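Local structure of 5,10-methylenetetrahydromethanopterin reductase (Methanopyrus kandleri, 1EZW) at residues 2-14 / 320-332. The protein catalyses the reversible reduction of methylene-tetrahydromethanopterin to methyl-tetrahydromethanopterin with coenzyme F420, a step of methanogenesis from carbon dioxide. Numbering follows the deposited sequence.
Sequences AEVSFGIELLPDD and TQVVVGSPIGPDK
Ser5, Gly7 and Glu9 carry the backbone pairing with 320-332. Ser5 N donates to Thr320 O (2.9 Å), and Ser5 O accepts from Val322 N. Gly7 repeats the pattern: its N reaches Val322 O in an almost straight bond (174° at the hydrogen), and its O takes Val324 N at 2.8 Å. Glu9 N ends the ladder on Val324 O. Phe6 and Ile8 bond the other way, Phe6 to the backbone of Glu32, Ile8 to Tyr33 and Trp35 of strand 33-36. This is the parallel pairing of the first and last strands of the TIM barrel, which closes the (beta/alpha)8 cylinder. On the face of Ser5 and Gln321, CG of Gln321 lies anti to the backbone N (chi1 177°), and the extended chain carries the amide alongside Ser5 to Gly7. Its CG passes Ser5 OG at 3.4 Å, and OE1 arrives over Gly7 CA (3.7 Å), where a CB would clash. The buried amide is satisfied at both ends: OE1 accepts from Trp35 NE1 and NE2 donates to Asp225 OD2, while Thr320 OG1 bonds Asp225 OD1. A leucine here would probably leave the Trp35 indole N-H and Asp225 OD2 without these partners. On the opposite face, Phe6 and Val322 lie side by side, with CE2 of Phe6 4.1 Å from CB of Val322. Further along, Ile328 CD1 meets Leu10 CD2 at 3.5 Å, the two side chains crossing at about a right angle.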
loop_
_atom_site.group_PDB
_atom_site.type_symbol
_atom_site.label_atom_id
_atom_site.label_comp_id
_atom_site.label_asym_id
_atom_site.label_seq_id
_atom_site.Cartn_x
_atom_site.Cartn_y
_atom_site.Cartn_z
ATOM N N ALA A 2 15.741 -7.539 29.483
ATOM C CA ALA A 2 15.162 -6.915 28.254
ATOM C C ALA A 2 15.657 -5.466 28.133
ATOM O O ALA A 2 15.718 -4.748 29.139
ATOM C CB ALA A 2 13.622 -6.960 28.331
ATOM N N GLU A 3 16.043 -5.053 26.925
ATOM C CA GLU A 3 16.515 -3.675 26.685
ATOM C C GLU A 3 15.361 -2.669 26.744
ATOM O O GLU A 3 14.196 -3.026 26.530
ATOM C CB GLU A 3 17.172 -3.550 25.308
ATOM C CG GLU A 3 18.393 -4.420 25.090
ATOM C CD GLU A 3 19.486 -4.142 26.093
ATOM O OE1 GLU A 3 19.850 -2.949 26.263
ATOM O OE2 GLU A 3 19.997 -5.117 26.703
ATOM N N VAL A 4 15.686 -1.407 27.011
ATOM C CA VAL A 4 14.652 -0.371 27.085
ATOM C C VAL A 4 14.154 0.005 25.680
ATOM O O VAL A 4 14.963 0.162 24.747
ATOM C CB VAL A 4 15.182 0.866 27.789
ATOM C CG1 VAL A 4 14.090 1.923 27.859
ATOM C CG2 VAL A 4 15.590 0.487 29.243
ATOM N N SER A 5 12.829 0.109 25.535
ATOM C CA SER A 5 12.229 0.451 24.227
ATOM C C SER A 5 10.992 1.305 24.432
ATOM O O SER A 5 10.447 1.392 25.528
ATOM C CB SER A 5 11.803 -0.809 23.455
ATOM O OG SER A 5 10.744 -1.483 24.118
ATOM N N PHE A 6 10.524 1.914 23.336
ATOM C CA PHE A 6 9.322 2.734 23.383
ATOM C C PHE A 6 8.272 2.159 22.424
ATOM O O PHE A 6 8.601 1.751 21.309
ATOM C CB PHE A 6 9.642 4.167 22.979
ATOM C CG PHE A 6 10.403 4.914 24.043
ATOM C CD1 PHE A 6 11.759 4.672 24.219
ATOM C CD2 PHE A 6 9.732 5.737 24.921
ATOM C CE1 PHE A 6 12.446 5.245 25.294
ATOM C CE2 PHE A 6 10.414 6.327 26.021
ATOM C CZ PHE A 6 11.755 6.069 26.187
ATOM N N GLY A 7 7.047 2.105 22.890
ATOM C CA GLY A 7 5.950 1.612 22.057
ATOM C C GLY A 7 4.894 2.702 21.984
ATOM O O GLY A 7 4.924 3.695 22.737
ATOM N N ILE A 8 3.941 2.529 21.075
ATOM C CA ILE A 8 2.849 3.471 20.947
ATOM C C ILE A 8 1.590 2.632 20.861
ATOM O O ILE A 8 1.592 1.576 20.220
ATOM C CB ILE A 8 3.015 4.381 19.694
ATOM C CG1 ILE A 8 1.870 5.391 19.691
ATOM C CG2 ILE A 8 3.078 3.555 18.406
ATOM C CD1 ILE A 8 2.093 6.503 18.735
ATOM N N GLU A 9 0.541 3.082 21.538
ATOM C CA GLU A 9 -0.728 2.351 21.526
ATOM C C GLU A 9 -1.766 3.328 21.042
ATOM O O GLU A 9 -1.940 4.406 21.603
ATOM C CB GLU A 9 -1.049 1.808 22.940
ATOM C CG GLU A 9 -2.461 1.278 23.122
ATOM C CD GLU A 9 -3.394 2.345 23.637
ATOM O OE1 GLU A 9 -3.127 2.911 24.735
ATOM O OE2 GLU A 9 -4.392 2.636 22.951
ATOM N N LEU A 10 -2.461 2.944 19.967
ATOM C CA LEU A 10 -3.479 3.801 19.373
ATOM C C LEU A 10 -4.807 3.063 19.325
ATOM O O LEU A 10 -4.859 1.867 18.982
ATOM C CB LEU A 10 -3.062 4.207 17.952
ATOM C CG LEU A 10 -1.849 5.152 17.870
ATOM C CD1 LEU A 10 -1.335 5.279 16.456
ATOM C CD2 LEU A 10 -2.227 6.513 18.415
ATOM N N LEU A 11 -5.867 3.764 19.743
ATOM C CA LEU A 11 -7.219 3.216 19.688
ATOM C C LEU A 11 -7.593 3.493 18.220
ATOM O O LEU A 11 -7.453 4.606 17.728
ATOM C CB LEU A 11 -8.178 4.018 20.573
ATOM C CG LEU A 11 -9.578 3.415 20.666
ATOM C CD1 LEU A 11 -9.507 2.200 21.599
ATOM C CD2 LEU A 11 -10.585 4.441 21.213
ATOM N N PRO A 12 -8.055 2.471 17.511
ATOM C CA PRO A 12 -8.385 2.762 16.125
ATOM C C PRO A 12 -9.795 3.302 15.900
ATOM O O PRO A 12 -10.564 2.708 15.144
ATOM C CB PRO A 12 -8.147 1.416 15.469
ATOM C CG PRO A 12 -8.730 0.475 16.531
ATOM C CD PRO A 12 -8.183 1.015 17.802
ATOM N N ASP A 13 -10.153 4.395 16.557
ATOM C CA ASP A 13 -11.479 4.945 16.301
ATOM C C ASP A 13 -11.378 6.010 15.188
ATOM O O ASP A 13 -12.368 6.332 14.499
ATOM C CB ASP A 13 -12.098 5.544 17.585
ATOM C CG ASP A 13 -11.213 6.574 18.275
ATOM O OD1 ASP A 13 -11.808 7.349 19.061
ATOM O OD2 ASP A 13 -9.965 6.642 18.103
ATOM N N ASP A 14 -10.173 6.505 14.980
ATOM C CA ASP A 14 -9.931 7.571 13.993
ATOM C C ASP A 14 -9.781 6.924 12.628
ATOM O O ASP A 14 -9.780 5.692 12.505
ATOM C CB ASP A 14 -8.630 8.290 14.333
ATOM C CG ASP A 14 -8.608 9.762 13.861
ATOM O OD1 ASP A 14 -9.348 10.161 12.937
ATOM O OD2 ASP A 14 -7.792 10.526 14.426
ATOM N N THR A 320 10.491 -2.044 31.137
ATOM C CA THR A 320 11.492 -2.080 30.095
ATOM C C THR A 320 10.926 -1.556 28.758
ATOM O O THR A 320 11.676 -1.168 27.899
ATOM C CB THR A 320 12.124 -3.490 29.902
ATOM O OG1 THR A 320 11.096 -4.479 29.718
ATOM C CG2 THR A 320 12.942 -3.848 31.150
ATOM N N GLN A 321 9.598 -1.523 28.613
ATOM C CA GLN A 321 8.989 -0.952 27.387
ATOM C C GLN A 321 7.996 0.102 27.850
ATOM O O GLN A 321 7.074 -0.193 28.593
ATOM C CB GLN A 321 8.227 -1.996 26.509
ATOM C CG GLN A 321 7.551 -1.289 25.296
ATOM C CD GLN A 321 6.792 -2.208 24.336
ATOM O OE1 GLN A 321 5.893 -1.730 23.592
ATOM N NE2 GLN A 321 7.156 -3.497 24.303
ATOM N N VAL A 322 8.209 1.355 27.448
ATOM C CA VAL A 322 7.290 2.418 27.843
ATOM C C VAL A 322 6.304 2.598 26.679
ATOM O O VAL A 322 6.721 2.996 25.598
ATOM C CB VAL A 322 8.041 3.725 28.075
ATOM C CG1 VAL A 322 7.057 4.817 28.403
ATOM C CG2 VAL A 322 9.010 3.539 29.280
ATOM N N VAL A 323 5.030 2.287 26.894
ATOM C CA VAL A 323 4.064 2.422 25.796
ATOM C C VAL A 323 3.315 3.717 25.966
ATOM O O VAL A 323 2.567 3.904 26.909
ATOM C CB VAL A 323 3.045 1.254 25.754
ATOM C CG1 VAL A 323 2.130 1.432 24.519
ATOM C CG2 VAL A 323 3.816 -0.118 25.640
ATOM N N VAL A 324 3.510 4.600 25.000
ATOM C CA VAL A 324 2.864 5.897 25.006
ATOM C C VAL A 324 1.432 5.686 24.545
ATOM O O VAL A 324 1.209 5.269 23.405
ATOM C CB VAL A 324 3.604 6.817 24.016
ATOM C CG1 VAL A 324 2.817 8.106 23.786
ATOM C CG2 VAL A 324 5.042 7.092 24.525
ATOM N N GLY A 325 0.477 5.992 25.409
ATOM C CA GLY A 325 -0.932 5.835 25.087
ATOM C C GLY A 325 -1.693 7.123 25.265
ATOM O O GLY A 325 -1.132 8.139 25.724
ATOM N N SER A 326 -2.978 7.065 24.918
ATOM C CA SER A 326 -3.865 8.210 24.955
ATOM C C SER A 326 -3.664 9.066 26.213
ATOM O O SER A 326 -3.648 8.527 27.324
ATOM C CB SER A 326 -5.311 7.712 24.887
ATOM O OG SER A 326 -6.214 8.805 24.837
ATOM N N PRO A 327 -3.657 10.402 26.063
ATOM C CA PRO A 327 -3.858 11.171 24.816
ATOM C C PRO A 327 -2.653 11.299 23.889
ATOM O O PRO A 327 -2.787 11.775 22.744
ATOM C CB PRO A 327 -4.293 12.536 25.351
ATOM C CG PRO A 327 -3.292 12.659 26.603
ATOM C CD PRO A 327 -3.557 11.312 27.233
ATOM N N ILE A 328 -1.479 10.914 24.394
ATOM C CA ILE A 328 -0.183 11.013 23.737
ATOM C C ILE A 328 0.340 12.442 23.886
ATOM O O ILE A 328 1.490 12.668 24.291
ATOM C CB ILE A 328 -0.235 10.528 22.236
ATOM C CG1 ILE A 328 -0.592 9.031 22.243
ATOM C CG2 ILE A 328 1.152 10.720 21.566
ATOM C CD1 ILE A 328 -0.586 8.385 20.893
ATOM N N GLY A 329 -0.516 13.415 23.583
ATOM C CA GLY A 329 -0.145 14.810 23.740
ATOM C C GLY A 329 -1.263 15.633 23.132
ATOM O O GLY A 329 -2.155 15.086 22.476
ATOM N N PRO A 330 -1.274 16.944 23.375
ATOM C CA PRO A 330 -2.305 17.826 22.824
ATOM C C PRO A 330 -2.436 17.637 21.293
ATOM O O PRO A 330 -3.539 17.646 20.763
ATOM C CB PRO A 330 -1.795 19.203 23.239
ATOM C CG PRO A 330 -1.266 18.871 24.681
ATOM C CD PRO A 330 -0.367 17.691 24.270
ATOM N N ASP A 331 -1.292 17.471 20.615
ATOM C CA ASP A 331 -1.208 17.236 19.151
ATOM C C ASP A 331 -0.443 15.906 19.109
ATOM O O ASP A 331 0.742 15.892 19.455
ATOM C CB ASP A 331 -0.378 18.354 18.501
ATOM C CG ASP A 331 -0.165 18.171 16.989
ATOM O OD1 ASP A 331 -0.270 19.185 16.244
ATOM O OD2 ASP A 331 0.148 17.060 16.525
ATOM N N LYS A 332 -1.119 14.822 18.724
ATOM C CA LYS A 332 -0.478 13.482 18.715
ATOM C C LYS A 332 0.793 13.409 17.898
ATOM O O LYS A 332 1.796 12.848 18.349
ATOM C CB LYS A 332 -1.449 12.366 18.237
ATOM C CG LYS A 332 -2.627 12.059 19.209
ATOM C CD LYS A 332 -3.387 10.796 18.784
ATOM C CE LYS A 332 -4.186 10.175 19.932
ATOM N NZ LYS A 332 -5.175 11.110 20.535
#